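Local coordinates for peptide ABC transporter, peptide-binding protein (Thermus thermophilus, PDB 2D5W), which binds oligopeptides, here captured with a pentapeptide, and probably hands them to an ABC transporter for uptake into the cell, at residues V104-E109 / H160-E165; N256-A261 / V273-D278; T327-L332 / K368-D373. All coordinates share one frame; numbering follows the deposited sequence.

How the contacts relate
Contacts 1 and 2 are joined across their segments by apolar packing, whereas contact 3 adds a weak polar bond to it. All three are mostly buried locally, though well away from the chain's centre; no two use the same helix, and their centres are 31 to 48 Å apart. Contact 1 sets helix against helix, and contact 2 a helix against the chain that follows a short strand. Contact 3 brings a helix against an irregular loop, with a lysine at its exposed margin; there leucine packing is joined by a weak amide-to-phenol bond. Contact 1 and contact 2 lie on opposite sides of the chain's centre, and in contact 2 V273 packs on the bound peptide.

Contact 1: V104-E109 / H160-E165; sequences VAFYFE and HIMGPE
The ring of F106 meets M162 and G163 at an oblique angle, its CZ 3.6 Å from M162 CB and its CE1 4.0 Å from G163 CA. W166, one turn further along the second helix, packs edge-to-face with the same ring, and F192 from helix 182-194 touches both F106 and M162. Of the other rings, H160 has I161 CG1 over one face, while F108 receives V104 O at its edge. With CG anti to the backbone N (chi1 172°), F106 reaches straight across to helix 159-173. This is helix-to-helix packing above a four-stranded antiparallel sheet: on helix 101-112, V104 and F108 rest on strands 127-131 and 136-141. Such a sheet-and-helix unit is consistent with the additional domain of peptide-binding proteins in this family. An alanine in place of F106 is likely to open a gap between the two helices and leave M162 CB and the W166 ring without their shared partner. Of the M162 side chain, CB is what meets the ring; CG is anti to the carbonyl carbon, and the chain bends at its thioether and leads away from F106. The M162 side chain also touches F23.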
ATOM      1  N   VAL A 104       2.844 -23.471  -0.057  1.00  9.16           N
ATOM      2  CA  VAL A 104       3.352 -22.661  -1.159  1.00  9.91           C
ATOM      3  C   VAL A 104       2.567 -22.996  -2.433  1.00  9.57           C
ATOM      4  O   VAL A 104       2.129 -22.104  -3.163  1.00  9.83           O
ATOM      5  CB  VAL A 104       4.860 -22.925  -1.404  1.00  9.47           C
ATOM      6  CG1 VAL A 104       5.338 -22.133  -2.616  1.00 11.36           C
ATOM      7  CG2 VAL A 104       5.664 -22.540  -0.172  1.00 10.27           C
ATOM      8  N   ALA A 105       2.389 -24.286  -2.703  1.00  9.57           N
ATOM      9  CA  ALA A 105       1.647 -24.705  -3.886  1.00 10.10           C
ATOM     10  C   ALA A 105       0.227 -24.151  -3.836  1.00  9.23           C
ATOM     11  O   ALA A 105      -0.321 -23.723  -4.851  1.00 10.48           O
ATOM     12  CB  ALA A 105       1.616 -26.226  -3.971  1.00 11.50           C
ATOM     13  N   PHE A 106      -0.366 -24.168  -2.648  1.00  9.90           N
ATOM     14  CA  PHE A 106      -1.720 -23.668  -2.453  1.00  9.70           C
ATOM     15  C   PHE A 106      -1.795 -22.177  -2.789  1.00  9.31           C
ATOM     16  O   PHE A 106      -2.675 -21.746  -3.532  1.00  9.31           O
ATOM     17  CB  PHE A 106      -2.154 -23.924  -1.007  1.00 10.18           C
ATOM     18  CG  PHE A 106      -3.451 -23.275  -0.643  1.00  9.89           C
ATOM     19  CD1 PHE A 106      -4.620 -23.584  -1.332  1.00 11.59           C
ATOM     20  CD2 PHE A 106      -3.503 -22.338   0.381  1.00  9.81           C
ATOM     21  CE1 PHE A 106      -5.823 -22.963  -1.006  1.00 12.79           C
ATOM     22  CE2 PHE A 106      -4.702 -21.711   0.714  1.00 11.43           C
ATOM     23  CZ  PHE A 106      -5.861 -22.025   0.018  1.00 11.52           C
ATOM     24  N   TYR A 107      -0.862 -21.400  -2.247  1.00  8.97           N
ATOM     25  CA  TYR A 107      -0.802 -19.964  -2.508  1.00  9.55           C
ATOM     26  C   TYR A 107      -0.772 -19.708  -4.020  1.00  9.09           C
ATOM     27  O   TYR A 107      -1.515 -18.868  -4.538  1.00  9.66           O
ATOM     28  CB  TYR A 107       0.458 -19.389  -1.854  1.00  9.29           C
ATOM     29  CG  TYR A 107       0.705 -17.917  -2.101  1.00  9.78           C
ATOM     30  CD1 TYR A 107       0.172 -16.945  -1.256  1.00 10.75           C
ATOM     31  CD2 TYR A 107       1.489 -17.498  -3.176  1.00 10.07           C
ATOM     32  CE1 TYR A 107       0.419 -15.592  -1.474  1.00 10.85           C
ATOM     33  CE2 TYR A 107       1.739 -16.148  -3.404  1.00 10.64           C
ATOM     34  CZ  TYR A 107       1.203 -15.203  -2.550  1.00 10.47           C
ATOM     35  OH  TYR A 107       1.456 -13.868  -2.768  1.00 13.28           O
ATOM     36  N   PHE A 108       0.090 -20.432  -4.728  1.00  9.74           N
ATOM     37  CA  PHE A 108       0.197 -20.260  -6.169  1.00  9.76           C
ATOM     38  C   PHE A 108      -1.053 -20.663  -6.940  1.00 10.53           C
ATOM     39  O   PHE A 108      -1.415 -20.011  -7.920  1.00 11.25           O
ATOM     40  CB  PHE A 108       1.421 -21.004  -6.714  1.00 11.00           C
ATOM     41  CG  PHE A 108       2.667 -20.170  -6.725  1.00 11.35           C
ATOM     42  CD1 PHE A 108       3.414 -19.993  -5.566  1.00 11.62           C
ATOM     43  CD2 PHE A 108       3.054 -19.502  -7.884  1.00 14.18           C
ATOM     44  CE1 PHE A 108       4.528 -19.156  -5.555  1.00 13.20           C
ATOM     45  CE2 PHE A 108       4.165 -18.662  -7.884  1.00 15.63           C
ATOM     46  CZ  PHE A 108       4.902 -18.488  -6.720  1.00 15.19           C
ATOM     47  N   GLU A 109      -1.724 -21.722  -6.503  1.00 10.54           N
ATOM     48  CA  GLU A 109      -2.928 -22.153  -7.195  1.00 11.92           C
ATOM     49  C   GLU A 109      -4.012 -21.077  -7.123  1.00 11.03           C
ATOM     50  O   GLU A 109      -4.703 -20.810  -8.106  1.00 12.37           O
ATOM     51  CB  GLU A 109      -3.441 -23.458  -6.593  1.00 14.60           C
ATOM     52  CG  GLU A 109      -4.598 -24.072  -7.352  1.00 19.26           C
ATOM     53  CD  GLU A 109      -4.922 -25.466  -6.864  1.00 20.21           C
ATOM     54  OE1 GLU A 109      -4.130 -26.393  -7.138  1.00 24.47           O
ATOM     55  OE2 GLU A 109      -5.959 -25.632  -6.199  1.00 20.46           O
ATOM     56  N   HIS A 160      -4.044 -26.523   4.910  1.00 10.16           N
ATOM     57  CA  HIS A 160      -4.875 -27.401   5.727  1.00 10.56           C
ATOM     58  C   HIS A 160      -6.112 -26.696   6.267  1.00 10.28           C
ATOM     59  O   HIS A 160      -7.092 -27.341   6.625  1.00 11.99           O
ATOM     60  CB  HIS A 160      -4.065 -28.032   6.877  1.00 11.29           C
ATOM     61  CG  HIS A 160      -3.647 -27.073   7.951  1.00 10.99           C
ATOM     62  ND1 HIS A 160      -2.648 -26.140   7.775  1.00 11.73           N
ATOM     63  CD2 HIS A 160      -4.063 -26.939   9.234  1.00 11.68           C
ATOM     64  CE1 HIS A 160      -2.464 -25.476   8.902  1.00 10.58           C
ATOM     65  NE2 HIS A 160      -3.309 -25.942   9.804  1.00 11.52           N
ATOM     66  N   ILE A 161      -6.073 -25.368   6.300  1.00  9.78           N
ATOM     67  CA  ILE A 161      -7.198 -24.579   6.792  1.00 10.75           C
ATOM     68  C   ILE A 161      -8.124 -24.109   5.673  1.00  9.58           C
ATOM     69  O   ILE A 161      -9.342 -24.266   5.756  1.00 10.17           O
ATOM     70  CB  ILE A 161      -6.703 -23.323   7.558  1.00 10.27           C
ATOM     71  CG1 ILE A 161      -5.932 -23.740   8.814  1.00 11.93           C
ATOM     72  CG2 ILE A 161      -7.881 -22.409   7.896  1.00 10.80           C
ATOM     73  CD1 ILE A 161      -6.748 -24.532   9.826  1.00 11.44           C
ATOM     74  N   MET A 162      -7.539 -23.544   4.622  1.00  9.90           N
ATOM     75  CA  MET A 162      -8.316 -22.989   3.517  1.00 10.01           C
ATOM     76  C   MET A 162      -8.506 -23.881   2.295  1.00 10.93           C
ATOM     77  O   MET A 162      -9.380 -23.619   1.471  1.00 10.11           O
ATOM     78  CB  MET A 162      -7.672 -21.673   3.069  1.00 10.14           C
ATOM     79  CG  MET A 162      -7.452 -20.669   4.196  1.00 10.01           C
ATOM     80  SD  MET A 162      -6.550 -19.198   3.659  1.00 11.07           S
ATOM     81  CE  MET A 162      -7.883 -18.228   2.954  1.00 14.09           C
ATOM     82  N   GLY A 163      -7.684 -24.920   2.187  1.00 10.55           N
ATOM     83  CA  GLY A 163      -7.739 -25.826   1.048  1.00 11.43           C
ATOM     84  C   GLY A 163      -9.070 -26.497   0.764  1.00 12.00           C
ATOM     85  O   GLY A 163      -9.529 -26.492  -0.380  1.00 12.09           O
ATOM     86  N   PRO A 164      -9.713 -27.098   1.772  1.00 12.14           N
ATOM     87  CA  PRO A 164     -11.002 -27.757   1.531  1.00 13.29           C
ATOM     88  C   PRO A 164     -12.034 -26.828   0.888  1.00 12.80           C
ATOM     89  O   PRO A 164     -12.698 -27.198  -0.082  1.00 14.04           O
ATOM     90  CB  PRO A 164     -11.409 -28.228   2.923  1.00 13.85           C
ATOM     91  CG  PRO A 164     -10.081 -28.543   3.557  1.00 14.98           C
ATOM     92  CD  PRO A 164      -9.243 -27.352   3.146  1.00 13.07           C
ATOM     93  N   GLU A 165     -12.172 -25.619   1.423  1.00 12.83           N
ATOM     94  CA  GLU A 165     -13.127 -24.679   0.857  1.00 12.09           C
ATOM     95  C   GLU A 165     -12.694 -24.270  -0.548  1.00 11.36           C
ATOM     96  O   GLU A 165     -13.528 -24.131  -1.444  1.00 11.43           O
ATOM     97  CB  GLU A 165     -13.261 -23.435   1.738  1.00 12.78           C
ATOM     98  CG  GLU A 165     -14.210 -22.383   1.170  1.00 13.89           C
ATOM     99  CD  GLU A 165     -15.660 -22.832   1.152  1.00 15.80           C
ATOM    100  OE1 GLU A 165     -16.478 -22.159   0.490  1.00 17.74           O
ATOM    101  OE2 GLU A 165     -15.988 -23.847   1.800  1.00 18.18           O
TER

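Contact 2: N256-A261 / V273-D278; sequences NSLLVA and VSLTFD
L275 sets one methyl, CD2, against the backbone of helix 255-264, 3.6 Å from both the N and the CA of L259. The same methyl is 3.9 Å from L258 CG and equally close to L259 CB, so it is received between two successive leucines. Its sister CD1 lies 4.0 Å from L259 CD1, and the side chains of L259 and L275 run at about a right angle. L258, its CG anti to the backbone N (chi1 177°), sends CD2 to the next residue back, 3.7 Å from S274 CA.

Beyond this apolar shell, hydrogen bonds fix the loop. S274 OG bonds S271 O, and S274 O is met by the hydroxyl of S13, whose backbone also pairs with V273. Further on, T276 OG1 donates to D278 OD2 at 2.6 Å, arriving on the syn side but 30° out of the carboxylate plane. On the helix side, L259 is also packed by Q284 and L285. The helix is the link of a beta-alpha-beta crossover from strand 246-251 to strand 269-270, with strand 7-12 between them in the sheet. V273 packs on a basic side chain of the bound peptide. The leucines set spacing without direction, while the bonds of S274 to S271 and S13 probably help fix the orientation of this loop.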
ATOM      1  N   ASN A 256      -6.976  13.798  15.396  1.00  8.27           N
ATOM      2  CA  ASN A 256      -6.763  14.686  16.535  1.00  8.40           C
ATOM      3  C   ASN A 256      -7.076  13.909  17.812  1.00  8.21           C
ATOM      4  O   ASN A 256      -6.375  14.043  18.816  1.00  9.04           O
ATOM      5  CB  ASN A 256      -7.643  15.939  16.445  1.00  9.77           C
ATOM      6  CG  ASN A 256      -7.533  16.810  17.684  1.00  9.81           C
ATOM      7  OD1 ASN A 256      -8.391  16.771  18.564  1.00 10.79           O
ATOM      8  ND2 ASN A 256      -6.459  17.583  17.766  1.00 11.61           N
ATOM      9  N   SER A 257      -8.126  13.095  17.783  1.00  8.88           N
ATOM     10  CA  SER A 257      -8.467  12.293  18.948  1.00  9.17           C
ATOM     11  C   SER A 257      -7.342  11.286  19.207  1.00  8.31           C
ATOM     12  O   SER A 257      -7.025  10.984  20.358  1.00  8.91           O
ATOM     13  CB  SER A 257      -9.797  11.572  18.729  1.00  9.29           C
ATOM     14  OG  SER A 257     -10.850  12.515  18.605  1.00 11.91           O
ATOM     15  N   LEU A 258      -6.730  10.768  18.145  1.00  8.52           N
ATOM     16  CA  LEU A 258      -5.630   9.826  18.320  1.00  7.83           C
ATOM     17  C   LEU A 258      -4.452  10.571  18.945  1.00  7.96           C
ATOM     18  O   LEU A 258      -3.786  10.053  19.838  1.00  8.82           O
ATOM     19  CB  LEU A 258      -5.218   9.204  16.983  1.00  8.79           C
ATOM     20  CG  LEU A 258      -4.015   8.251  17.032  1.00  8.20           C
ATOM     21  CD1 LEU A 258      -4.261   7.110  18.009  1.00  9.36           C
ATOM     22  CD2 LEU A 258      -3.759   7.711  15.638  1.00  9.29           C
ATOM     23  N   LEU A 259      -4.201  11.793  18.480  1.00  8.36           N
ATOM     24  CA  LEU A 259      -3.118  12.606  19.025  1.00  8.88           C
ATOM     25  C   LEU A 259      -3.309  12.791  20.534  1.00  9.03           C
ATOM     26  O   LEU A 259      -2.362  12.648  21.315  1.00  9.62           O
ATOM     27  CB  LEU A 259      -3.083  13.974  18.336  1.00  9.36           C
ATOM     28  CG  LEU A 259      -2.067  14.985  18.887  1.00 10.23           C
ATOM     29  CD1 LEU A 259      -0.660  14.428  18.758  1.00 12.09           C
ATOM     30  CD2 LEU A 259      -2.191  16.298  18.135  1.00 12.28           C
ATOM     31  N   VAL A 260      -4.534  13.102  20.944  1.00  8.84           N
ATOM     32  CA  VAL A 260      -4.825  13.291  22.360  1.00  9.56           C
ATOM     33  C   VAL A 260      -4.529  12.006  23.135  1.00  9.48           C
ATOM     34  O   VAL A 260      -3.921  12.044  24.205  1.00  9.15           O
ATOM     35  CB  VAL A 260      -6.305  13.709  22.573  1.00 10.13           C
ATOM     36  CG1 VAL A 260      -6.652  13.702  24.056  1.00 11.02           C
ATOM     37  CG2 VAL A 260      -6.538  15.100  21.989  1.00 12.56           C
ATOM     38  N   ALA A 261      -4.945  10.864  22.593  1.00  9.04           N
ATOM     39  CA  ALA A 261      -4.698   9.590  23.261  1.00  8.40           C
ATOM     40  C   ALA A 261      -3.193   9.318  23.372  1.00  8.16           C
ATOM     41  O   ALA A 261      -2.705   8.856  24.407  1.00  9.50           O
ATOM     42  CB  ALA A 261      -5.390   8.458  22.503  1.00  9.76           C
ATOM     43  N   VAL A 273       0.425   4.162  10.191  1.00  7.83           N
ATOM     44  CA  VAL A 273      -0.851   4.766   9.804  1.00  8.03           C
ATOM     45  C   VAL A 273      -1.483   5.298  11.088  1.00  6.79           C
ATOM     46  O   VAL A 273      -2.340   4.657  11.705  1.00  8.30           O
ATOM     47  CB  VAL A 273      -1.794   3.739   9.135  1.00  8.74           C
ATOM     48  CG1 VAL A 273      -3.044   4.441   8.628  1.00  9.39           C
ATOM     49  CG2 VAL A 273      -1.078   3.047   7.985  1.00  9.93           C
ATOM     50  N   SER A 274      -1.045   6.484  11.488  1.00  8.15           N
ATOM     51  CA  SER A 274      -1.524   7.086  12.721  1.00  7.81           C
ATOM     52  C   SER A 274      -1.635   8.601  12.625  1.00  9.37           C
ATOM     53  O   SER A 274      -2.609   9.116  12.080  1.00 10.37           O
ATOM     54  CB  SER A 274      -0.600   6.680  13.881  1.00  8.83           C
ATOM     55  OG  SER A 274       0.756   6.994  13.608  1.00  8.63           O
ATOM     56  N   LEU A 275      -0.637   9.303  13.151  1.00  8.29           N
ATOM     57  CA  LEU A 275      -0.608  10.760  13.152  1.00  9.26           C
ATOM     58  C   LEU A 275       0.011  11.313  11.882  1.00  9.34           C
ATOM     59  O   LEU A 275       0.836  10.659  11.245  1.00 10.04           O
ATOM     60  CB  LEU A 275       0.201  11.261  14.350  1.00 10.65           C
ATOM     61  CG  LEU A 275      -0.202  10.734  15.727  1.00 10.25           C
ATOM     62  CD1 LEU A 275       0.774  11.253  16.779  1.00 11.91           C
ATOM     63  CD2 LEU A 275      -1.625  11.164  16.047  1.00 10.96           C
ATOM     64  N   THR A 276      -0.380  12.527  11.518  1.00  9.15           N
ATOM     65  CA  THR A 276       0.183  13.146  10.333  1.00 10.24           C
ATOM     66  C   THR A 276       1.391  13.996  10.738  1.00  9.71           C
ATOM     67  O   THR A 276       1.596  14.281  11.919  1.00  9.24           O
ATOM     68  CB  THR A 276      -0.883  13.970   9.574  1.00  9.87           C
ATOM     69  OG1 THR A 276      -1.506  14.907  10.457  1.00 10.43           O
ATOM     70  CG2 THR A 276      -1.954  13.037   9.018  1.00 11.62           C
ATOM     71  N   PHE A 277       2.198  14.374   9.756  1.00 10.31           N
ATOM     72  CA  PHE A 277       3.428  15.133   9.985  1.00  9.79           C
ATOM     73  C   PHE A 277       3.279  16.339  10.910  1.00  9.92           C
ATOM     74  O   PHE A 277       4.063  16.518  11.849  1.00 10.12           O
ATOM     75  CB  PHE A 277       3.989  15.578   8.634  1.00 10.13           C
ATOM     76  CG  PHE A 277       5.404  16.079   8.689  1.00 10.04           C
ATOM     77  CD1 PHE A 277       6.475  15.201   8.552  1.00 11.33           C
ATOM     78  CD2 PHE A 277       5.668  17.433   8.851  1.00 11.16           C
ATOM     79  CE1 PHE A 277       7.789  15.667   8.573  1.00 11.95           C
ATOM     80  CE2 PHE A 277       6.978  17.909   8.874  1.00 11.24           C
ATOM     81  CZ  PHE A 277       8.040  17.024   8.734  1.00 12.09           C
ATOM     82  N   ASP A 278       2.280  17.168  10.635  1.00  9.67           N
ATOM     83  CA  ASP A 278       2.017  18.360  11.430  1.00 10.50           C
ATOM     84  C   ASP A 278       1.733  18.021  12.890  1.00 10.24           C
ATOM     85  O   ASP A 278       2.141  18.744  13.799  1.00 10.34           O
ATOM     86  CB  ASP A 278       0.834  19.133  10.836  1.00  9.72           C
ATOM     87  CG  ASP A 278      -0.406  18.268  10.662  1.00 10.63           C
ATOM     88  OD1 ASP A 278      -1.470  18.633  11.207  1.00 11.57           O
ATOM     89  OD2 ASP A 278      -0.319  17.226   9.977  1.00 11.35           O
TER

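Contact 3: T327-L332 / K368-D373; sequences TRQAIL and KKYEFD
Y370 lies along the side of helix 325-333, between L332 and Q329, and so seats the loop that leads into helix 374-383. The arrangement is a helix-loop packing within the solute-binding protein fold, and D373 ends the loop as the N-cap of helix 374-383, its OD1 bonded to K376 N.

Starting at Y370 CB, the first neighbour is L332, with CD2 at 3.7 Å and CG just beyond. Because Y370 CG stands anti to the carbonyl carbon (chi1 -64°), the ring turns along the helix. Its CD2 is 3.6 Å from L332 CD2, which approaches obliquely, and the two side chains run nearly perpendicular. At the other rim, Y370 CE1 is 3.7 Å from Q329 CG. H333, just past L332, adds an edge-to-face ring contact, and L542 touches both Y370 and L332.

At the tip, the hydroxyl has two partners. Y370 OH bonds the backbone oxygen of A539 and accepts a weak hydrogen bond from Q329 NE2, the NE2 to Y370 OH distance being 3.2 Å and the bond bent to 135° at the hydrogen. The amide plane is turned 46° from the ring, and the glutamine chain, extended beyond CG, crosses the tyrosine at a slant and carries NE2 to the hydroxyl. The buried hydroxyl thus serves as both donor and acceptor. Nearby, the ammonium of K368 is paired with E540; K368 NZ stands 3.8 Å from Q329 NE2.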
ATOM      1  N   THR A 327      -7.890  19.630 -18.526  1.00 10.01           N
ATOM      2  CA  THR A 327      -8.714  19.780 -17.332  1.00 10.00           C
ATOM      3  C   THR A 327      -7.902  19.459 -16.081  1.00 10.01           C
ATOM      4  O   THR A 327      -8.005  20.144 -15.063  1.00 10.06           O
ATOM      5  CB  THR A 327      -9.923  18.835 -17.374  1.00  9.71           C
ATOM      6  OG1 THR A 327     -10.622  19.020 -18.610  1.00 10.26           O
ATOM      7  CG2 THR A 327     -10.869  19.119 -16.215  1.00 10.18           C
ATOM      8  N   ARG A 328      -7.091  18.409 -16.167  1.00 10.24           N
ATOM      9  CA  ARG A 328      -6.275  17.989 -15.040  1.00  9.32           C
ATOM     10  C   ARG A 328      -5.178  19.016 -14.763  1.00  9.41           C
ATOM     11  O   ARG A 328      -4.865  19.307 -13.605  1.00  9.78           O
ATOM     12  CB  ARG A 328      -5.714  16.590 -15.316  1.00  9.73           C
ATOM     13  CG  ARG A 328      -6.835  15.592 -15.625  1.00 10.37           C
ATOM     14  CD  ARG A 328      -6.370  14.149 -15.615  1.00 10.61           C
ATOM     15  NE  ARG A 328      -5.410  13.826 -16.668  1.00 10.57           N
ATOM     16  CZ  ARG A 328      -5.728  13.383 -17.881  1.00 10.47           C
ATOM     17  NH1 ARG A 328      -4.766  13.115 -18.756  1.00 11.28           N
ATOM     18  NH2 ARG A 328      -6.994  13.207 -18.229  1.00 10.64           N
ATOM     19  N   GLN A 329      -4.613  19.583 -15.825  1.00 10.00           N
ATOM     20  CA  GLN A 329      -3.587  20.608 -15.678  1.00 10.48           C
ATOM     21  C   GLN A 329      -4.212  21.855 -15.044  1.00 10.12           C
ATOM     22  O   GLN A 329      -3.606  22.495 -14.185  1.00 10.36           O
ATOM     23  CB  GLN A 329      -2.994  20.965 -17.042  1.00 10.01           C
ATOM     24  CG  GLN A 329      -2.320  19.800 -17.746  1.00 11.70           C
ATOM     25  CD  GLN A 329      -1.841  20.164 -19.135  1.00 12.23           C
ATOM     26  OE1 GLN A 329      -2.458  20.979 -19.816  1.00 15.10           O
ATOM     27  NE2 GLN A 329      -0.749  19.549 -19.568  1.00 12.62           N
ATOM     28  N   ALA A 330      -5.430  22.193 -15.466  1.00 10.28           N
ATOM     29  CA  ALA A 330      -6.123  23.360 -14.928  1.00 10.14           C
ATOM     30  C   ALA A 330      -6.343  23.200 -13.430  1.00 10.42           C
ATOM     31  O   ALA A 330      -6.077  24.117 -12.651  1.00 11.36           O
ATOM     32  CB  ALA A 330      -7.464  23.547 -15.636  1.00 11.16           C
ATOM     33  N   ILE A 331      -6.836  22.036 -13.024  1.00  9.79           N
ATOM     34  CA  ILE A 331      -7.077  21.797 -11.611  1.00 10.18           C
ATOM     35  C   ILE A 331      -5.783  21.919 -10.811  1.00  9.58           C
ATOM     36  O   ILE A 331      -5.763  22.557  -9.759  1.00 10.02           O
ATOM     37  CB  ILE A 331      -7.708  20.403 -11.372  1.00  9.91           C
ATOM     38  CG1 ILE A 331      -9.122  20.366 -11.967  1.00 10.43           C
ATOM     39  CG2 ILE A 331      -7.761  20.097  -9.873  1.00 10.56           C
ATOM     40  CD1 ILE A 331      -9.769  18.988 -11.947  1.00 12.56           C
ATOM     41  N   LEU A 332      -4.697  21.333 -11.311  1.00  9.43           N
ATOM     42  CA  LEU A 332      -3.438  21.400 -10.576  1.00  9.49           C
ATOM     43  C   LEU A 332      -2.938  22.836 -10.423  1.00  9.84           C
ATOM     44  O   LEU A 332      -2.396  23.199  -9.376  1.00 10.10           O
ATOM     45  CB  LEU A 332      -2.369  20.522 -11.240  1.00  9.84           C
ATOM     46  CG  LEU A 332      -1.110  20.276 -10.392  1.00  9.09           C
ATOM     47  CD1 LEU A 332      -1.501  19.739  -9.017  1.00 10.84           C
ATOM     48  CD2 LEU A 332      -0.184  19.299 -11.105  1.00 10.36           C
ATOM     49  N   LYS A 368       8.114  18.359 -15.723  1.00 11.96           N
ATOM     50  CA  LYS A 368       7.327  19.583 -15.811  1.00 12.49           C
ATOM     51  C   LYS A 368       6.608  19.864 -14.491  1.00 13.12           C
ATOM     52  O   LYS A 368       6.030  18.959 -13.887  1.00 12.77           O
ATOM     53  CB  LYS A 368       6.309  19.442 -16.945  1.00 12.56           C
ATOM     54  CG  LYS A 368       5.390  20.633 -17.150  1.00 14.25           C
ATOM     55  CD  LYS A 368       4.471  20.381 -18.337  1.00 15.82           C
ATOM     56  CE  LYS A 368       3.504  21.529 -18.554  1.00 15.69           C
ATOM     57  NZ  LYS A 368       2.629  21.275 -19.731  1.00 19.90           N
ATOM     58  N   LYS A 369       6.646  21.119 -14.050  1.00 12.95           N
ATOM     59  CA  LYS A 369       5.997  21.524 -12.806  1.00 13.88           C
ATOM     60  C   LYS A 369       4.830  22.465 -13.082  1.00 13.03           C
ATOM     61  O   LYS A 369       4.900  23.318 -13.972  1.00 15.55           O
ATOM     62  CB  LYS A 369       6.997  22.229 -11.885  1.00 14.77           C
ATOM     63  CG  LYS A 369       8.193  21.384 -11.477  1.00 17.08           C
ATOM     64  CD  LYS A 369       9.130  22.181 -10.582  1.00 21.17           C
ATOM     65  CE  LYS A 369      10.369  21.379 -10.219  1.00 22.78           C
ATOM     66  NZ  LYS A 369      11.307  22.168  -9.376  1.00 25.64           N
ATOM     67  N   TYR A 370       3.759  22.312 -12.310  1.00 11.20           N
ATOM     68  CA  TYR A 370       2.575  23.147 -12.461  1.00 11.93           C
ATOM     69  C   TYR A 370       2.431  24.065 -11.257  1.00 11.96           C
ATOM     70  O   TYR A 370       1.901  23.674 -10.216  1.00 12.65           O
ATOM     71  CB  TYR A 370       1.339  22.262 -12.601  1.00 11.76           C
ATOM     72  CG  TYR A 370       1.364  21.405 -13.843  1.00 10.82           C
ATOM     73  CD1 TYR A 370       0.742  21.827 -15.018  1.00 12.66           C
ATOM     74  CD2 TYR A 370       2.022  20.174 -13.852  1.00 10.79           C
ATOM     75  CE1 TYR A 370       0.769  21.046 -16.166  1.00 11.46           C
ATOM     76  CE2 TYR A 370       2.058  19.384 -14.997  1.00 10.95           C
ATOM     77  CZ  TYR A 370       1.428  19.825 -16.150  1.00 11.52           C
ATOM     78  OH  TYR A 370       1.442  19.040 -17.280  1.00 12.07           O
ATOM     79  N   GLU A 371       2.901  25.296 -11.409  1.00 12.14           N
ATOM     80  CA  GLU A 371       2.839  26.265 -10.326  1.00 11.87           C
ATOM     81  C   GLU A 371       1.411  26.737 -10.073  1.00 10.75           C
ATOM     82  O   GLU A 371       0.538  26.599 -10.928  1.00 11.71           O
ATOM     83  CB  GLU A 371       3.733  27.473 -10.641  1.00 13.71           C
ATOM     84  CG  GLU A 371       3.157  28.465 -11.656  1.00 16.05           C
ATOM     85  CD  GLU A 371       3.290  28.025 -13.104  1.00 17.59           C
ATOM     86  OE1 GLU A 371       3.671  26.864 -13.365  1.00 18.22           O
ATOM     87  OE2 GLU A 371       3.004  28.855 -13.994  1.00 19.01           O
ATOM     88  N   PHE A 372       1.181  27.282  -8.885  1.00 11.82           N
ATOM     89  CA  PHE A 372      -0.131  27.801  -8.533  1.00 11.84           C
ATOM     90  C   PHE A 372      -0.373  29.063  -9.355  1.00 12.44           C
ATOM     91  O   PHE A 372       0.353  30.047  -9.219  1.00 13.53           O
ATOM     92  CB  PHE A 372      -0.177  28.130  -7.041  1.00 12.24           C
ATOM     93  CG  PHE A 372      -1.478  28.731  -6.594  1.00 11.34           C
ATOM     94  CD1 PHE A 372      -2.676  28.057  -6.795  1.00 11.37           C
ATOM     95  CD2 PHE A 372      -1.505  29.974  -5.973  1.00 12.40           C
ATOM     96  CE1 PHE A 372      -3.885  28.612  -6.385  1.00 11.77           C
ATOM     97  CE2 PHE A 372      -2.709  30.538  -5.558  1.00 12.65           C
ATOM     98  CZ  PHE A 372      -3.901  29.856  -5.765  1.00 13.26           C
ATOM     99  N   ASP A 373      -1.381  29.022 -10.219  1.00 12.56           N
ATOM    100  CA  ASP A 373      -1.715  30.163 -11.070  1.00 13.31           C
ATOM    101  C   ASP A 373      -3.161  30.034 -11.531  1.00 12.73           C
ATOM    102  O   ASP A 373      -3.461  29.304 -12.479  1.00 12.38           O
ATOM    103  CB  ASP A 373      -0.799  30.200 -12.294  1.00 14.63           C
ATOM    104  CG  ASP A 373      -0.951  31.477 -13.101  1.00 16.16           C
ATOM    105  OD1 ASP A 373      -2.074  32.015 -13.173  1.00 18.17           O
ATOM    106  OD2 ASP A 373       0.057  31.938 -13.674  1.00 18.22           O
TER